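Local atomic coordinates of 2-dehydro-3-deoxyphosphogluconate aldolase (Vibrio fischeri, PDB entry 3NZR), a protein that belongs to the KDGP aldolase family of TIM-barrel proteins. Residues A[10-16]-A[243-247]. Numbering follows the deposited sequence.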
ATOM      1  N   TYR A  10     -27.045 -10.226   2.646  1.00 25.81           N
ATOM      2  CA  TYR A  10     -28.452 -10.213   3.026  1.00 27.25           C
ATOM      3  C   TYR A  10     -29.079  -8.815   2.905  1.00 27.97           C
ATOM      4  O   TYR A  10     -28.596  -7.876   3.520  1.00 28.56           O
ATOM      5  CB  TYR A  10     -28.618 -10.715   4.466  1.00 27.07           C
ATOM      6  CG  TYR A  10     -30.077 -10.671   4.873  1.00 26.89           C
ATOM      7  CD1 TYR A  10     -30.964 -11.595   4.394  1.00 29.25           C
ATOM      8  CD2 TYR A  10     -30.555  -9.647   5.670  1.00 29.61           C
ATOM      9  CE1 TYR A  10     -32.323 -11.535   4.740  1.00 31.50           C
ATOM     10  CE2 TYR A  10     -31.928  -9.545   6.021  1.00 30.14           C
ATOM     11  CZ  TYR A  10     -32.796 -10.489   5.544  1.00 32.84           C
ATOM     12  OH  TYR A  10     -34.132 -10.412   5.884  1.00 36.99           O
ATOM     13  N   LYS A  11     -30.104  -8.641   2.069  1.00 29.99           N
ATOM     14  CA  LYS A  11     -30.753  -7.318   1.875  1.00 30.41           C
ATOM     15  C   LYS A  11     -29.697  -6.309   1.377  1.00 30.42           C
ATOM     16  O   LYS A  11     -29.777  -5.104   1.662  1.00 30.21           O
ATOM     17  CB  LYS A  11     -31.401  -6.787   3.170  1.00 31.95           C
ATOM     18  CG  LYS A  11     -32.937  -6.935   3.408  1.00 34.90           C
ATOM     19  CD  LYS A  11     -33.585  -8.076   2.656  1.00 38.73           C
ATOM     20  CE  LYS A  11     -34.927  -8.528   3.296  1.00 38.30           C
ATOM     21  NZ  LYS A  11     -35.979  -8.916   2.320  1.00 40.85           N
ATOM     22  N   ASN A  12     -28.701  -6.828   0.672  1.00 29.11           N
ATOM     23  CA  ASN A  12     -27.587  -6.038   0.178  1.00 29.30           C
ATOM     24  C   ASN A  12     -26.874  -5.214   1.251  1.00 28.00           C
ATOM     25  O   ASN A  12     -26.362  -4.133   0.944  1.00 28.68           O
ATOM     26  CB  ASN A  12     -28.104  -5.137  -0.964  1.00 31.42           C
ATOM     27  CG  ASN A  12     -28.749  -5.921  -2.057  1.00 32.26           C
ATOM     28  OD1 ASN A  12     -29.934  -5.770  -2.321  1.00 36.21           O
ATOM     29  ND2 ASN A  12     -27.985  -6.791  -2.675  1.00 29.46           N
ATOM     30  N   ARG A  13     -26.870  -5.710   2.506  1.00 25.14           N
ATOM     31  CA  ARG A  13     -26.435  -4.945   3.643  1.00 25.35           C
ATOM     32  C   ARG A  13     -25.409  -5.672   4.556  1.00 24.19           C
ATOM     33  O   ARG A  13     -24.429  -5.061   5.002  1.00 21.89           O
ATOM     34  CB  ARG A  13     -27.623  -4.540   4.489  1.00 27.43           C
ATOM     35  CG  ARG A  13     -27.417  -3.300   5.436  1.00 33.26           C
ATOM     36  CD  ARG A  13     -27.581  -1.875   4.801  1.00 36.29           C
ATOM     37  NE  ARG A  13     -26.958  -0.884   5.694  1.00 37.75           N
ATOM     38  CZ  ARG A  13     -27.596  -0.134   6.605  1.00 42.82           C
ATOM     39  NH1 ARG A  13     -26.907   0.712   7.336  1.00 46.38           N
ATOM     40  NH2 ARG A  13     -28.916  -0.185   6.789  1.00 44.08           N
ATOM     41  N   VAL A  14     -25.703  -6.899   4.946  1.00 22.36           N
ATOM     42  CA  VAL A  14     -24.886  -7.634   5.951  1.00 21.74           C
ATOM     43  C   VAL A  14     -24.513  -9.012   5.379  1.00 21.86           C
ATOM     44  O   VAL A  14     -25.357  -9.752   4.930  1.00 21.86           O
ATOM     45  CB  VAL A  14     -25.674  -7.801   7.250  1.00 22.91           C
ATOM     46  CG1 VAL A  14     -24.861  -8.611   8.338  1.00 21.14           C
ATOM     47  CG2 VAL A  14     -26.159  -6.457   7.767  1.00 23.38           C
ATOM     48  N   CYS A  15     -23.238  -9.353   5.416  1.00 20.30           N
ATOM     49  CA  CYS A  15     -22.783 -10.713   5.187  1.00 20.68           C
ATOM     50  C   CYS A  15     -21.899 -11.181   6.401  1.00 19.75           C
ATOM     51  O   CYS A  15     -20.923 -10.513   6.788  1.00 18.57           O
ATOM     52  CB  CYS A  15     -21.965 -10.708   3.941  1.00 18.79           C
ATOM     53  SG  CYS A  15     -21.492 -12.306   3.382  1.00 23.06           S
ATOM     54  N   LEU A  16     -22.282 -12.271   7.045  1.00 19.30           N
ATOM     55  CA  LEU A  16     -21.567 -12.820   8.208  1.00 18.77           C
ATOM     56  C   LEU A  16     -20.188 -13.432   7.789  1.00 19.21           C
ATOM     57  O   LEU A  16     -20.013 -13.941   6.677  1.00 18.05           O
ATOM     58  CB  LEU A  16     -22.396 -13.948   8.827  1.00 19.89           C
ATOM     59  CG  LEU A  16     -23.813 -13.608   9.212  1.00 21.45           C
ATOM     60  CD1 LEU A  16     -24.576 -14.862   9.690  1.00 23.45           C
ATOM     61  CD2 LEU A  16     -23.874 -12.457  10.241  1.00 21.71           C
ATOM     62  N   THR A 243     -29.998 -10.869  12.315  1.00 27.99           N
ATOM     63  CA  THR A 243     -29.745  -9.924  11.247  1.00 27.36           C
ATOM     64  C   THR A 243     -31.091  -9.547  10.535  1.00 28.96           C
ATOM     65  O   THR A 243     -31.363  -8.376  10.268  1.00 29.25           O
ATOM     66  CB  THR A 243     -28.697 -10.511  10.292  1.00 26.92           C
ATOM     67  OG1 THR A 243     -27.475 -10.762  11.045  1.00 27.56           O
ATOM     68  CG2 THR A 243     -28.430  -9.588   9.075  1.00 26.20           C
ATOM     69  N   LYS A 244     -31.974 -10.522  10.351  1.00 29.70           N
ATOM     70  CA  LYS A 244     -33.248 -10.255   9.652  1.00 31.86           C
ATOM     71  C   LYS A 244     -34.100  -9.328  10.489  1.00 34.93           C
ATOM     72  O   LYS A 244     -34.698  -8.372   9.941  1.00 36.57           O
ATOM     73  CB  LYS A 244     -34.015 -11.548   9.400  1.00 31.64           C
ATOM     74  CG  LYS A 244     -33.288 -12.495   8.523  1.00 31.48           C
ATOM     75  CD  LYS A 244     -34.124 -13.718   8.165  1.00 36.37           C
ATOM     76  CE  LYS A 244     -33.401 -14.588   7.137  1.00 38.65           C
ATOM     77  NZ  LYS A 244     -34.194 -15.816   6.798  1.00 37.87           N
ATOM     78  N   LYS A 245     -34.110  -9.587  11.795  1.00 37.25           N
ATOM     79  CA  LYS A 245     -34.776  -8.729  12.767  1.00 41.15           C
ATOM     80  C   LYS A 245     -34.195  -7.318  12.887  1.00 42.27           C
ATOM     81  O   LYS A 245     -34.936  -6.388  13.208  1.00 43.63           O
ATOM     82  CB  LYS A 245     -34.781  -9.376  14.135  1.00 43.21           C
ATOM     83  CG  LYS A 245     -35.473  -8.545  15.206  1.00 48.87           C
ATOM     84  CD  LYS A 245     -35.681  -9.338  16.486  1.00 53.87           C
ATOM     85  CE  LYS A 245     -36.212  -8.432  17.615  1.00 59.65           C
ATOM     86  NZ  LYS A 245     -35.927  -8.944  19.000  1.00 62.02           N
ATOM     87  N   LEU A 246     -32.885  -7.159  12.654  1.00 40.75           N
ATOM     88  CA  LEU A 246     -32.236  -5.852  12.741  1.00 41.26           C
ATOM     89  C   LEU A 246     -32.687  -4.994  11.573  1.00 41.51           C
ATOM     90  O   LEU A 246     -32.887  -3.820  11.714  1.00 42.17           O
ATOM     91  CB  LEU A 246     -30.690  -5.960  12.682  1.00 39.47           C
ATOM     92  CG  LEU A 246     -29.914  -6.324  13.943  1.00 39.93           C
ATOM     93  CD1 LEU A 246     -28.453  -6.647  13.552  1.00 38.92           C
ATOM     94  CD2 LEU A 246     -29.986  -5.216  14.992  1.00 39.01           C
ATOM     95  N   LEU A 247     -32.821  -5.603  10.411  1.00 41.19           N
ATOM     96  CA  LEU A 247     -33.159  -4.848   9.218  1.00 43.02           C
ATOM     97  C   LEU A 247     -34.659  -4.797   8.942  1.00 45.33           C
ATOM     98  O   LEU A 247     -35.052  -4.107   8.039  1.00 45.79           O
ATOM     99  CB  LEU A 247     -32.438  -5.414   7.998  1.00 41.01           C
ATOM    100  CG  LEU A 247     -30.944  -5.583   8.232  1.00 40.00           C
ATOM    101  CD1 LEU A 247     -30.298  -6.223   7.047  1.00 33.72           C
ATOM    102  CD2 LEU A 247     -30.364  -4.217   8.541  1.00 40.51           C
TER
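A single methyl of Leu247, CD1, gathers Tyr10, Lys11, Arg13 and Val14 around itself, where a tight hairpin-like turn packs on the C-terminal part of helix 233-247. The turn precedes strand 16-19, the first of the parallel strands of this TIM-barrel-type chain, and its neck is a classic beta bulge in which Arg13 and Val14 both face Tyr10. The contact thus joins the N-terminal region, just ahead of the first barrel strand, to the C-terminal helix. Backbone bonds hold the bulge: Tyr10 N gives a hydrogen to Val14 O (2.9 Å), while Arg13 N and, weakly, Val14 N turn to Tyr10 O.

Tyr10 and Leu247 contribute about equally and are the two largest parts of the contact. The CG of Tyr10 stands anti to the backbone N (chi1 179°), which sends the ring out to the helix, where Tyr10 CD2 lies 3.7 Å from Leu247 CD1, the methyl sitting at the ring edge near its plane. One face takes Lys11 CD, 3.8 Å above the plane and offset toward the rim, and His36 meets the ring edge-to-face. A tyrosine suits this half-open place, since its apolar ring packs on leucine while its phenol end reaches the helix surface. There the extended chain of Lys244 crosses the tyrosine side chain at about a right angle, Lys244 CG lying 3.5 Å from Tyr10 OH, and Lys244 NZ runs on to a salt bridge with Glu34.

Deeper in, Thr243 serves two needs. Its hydroxyl is hydrogen-bonded to Leu239 O, one helical turn earlier, and to Tyr200 OH, whereas Thr243 CG2 meets Val14 tip to tip, 3.8 Å from Val14 CB. Branched Val14 spreads further, onto Met204 and Pro217. The buried side chain of Leu16 passes Thr243, Leu16 CD2 coming to 4.1 Å from Thr243 OG1.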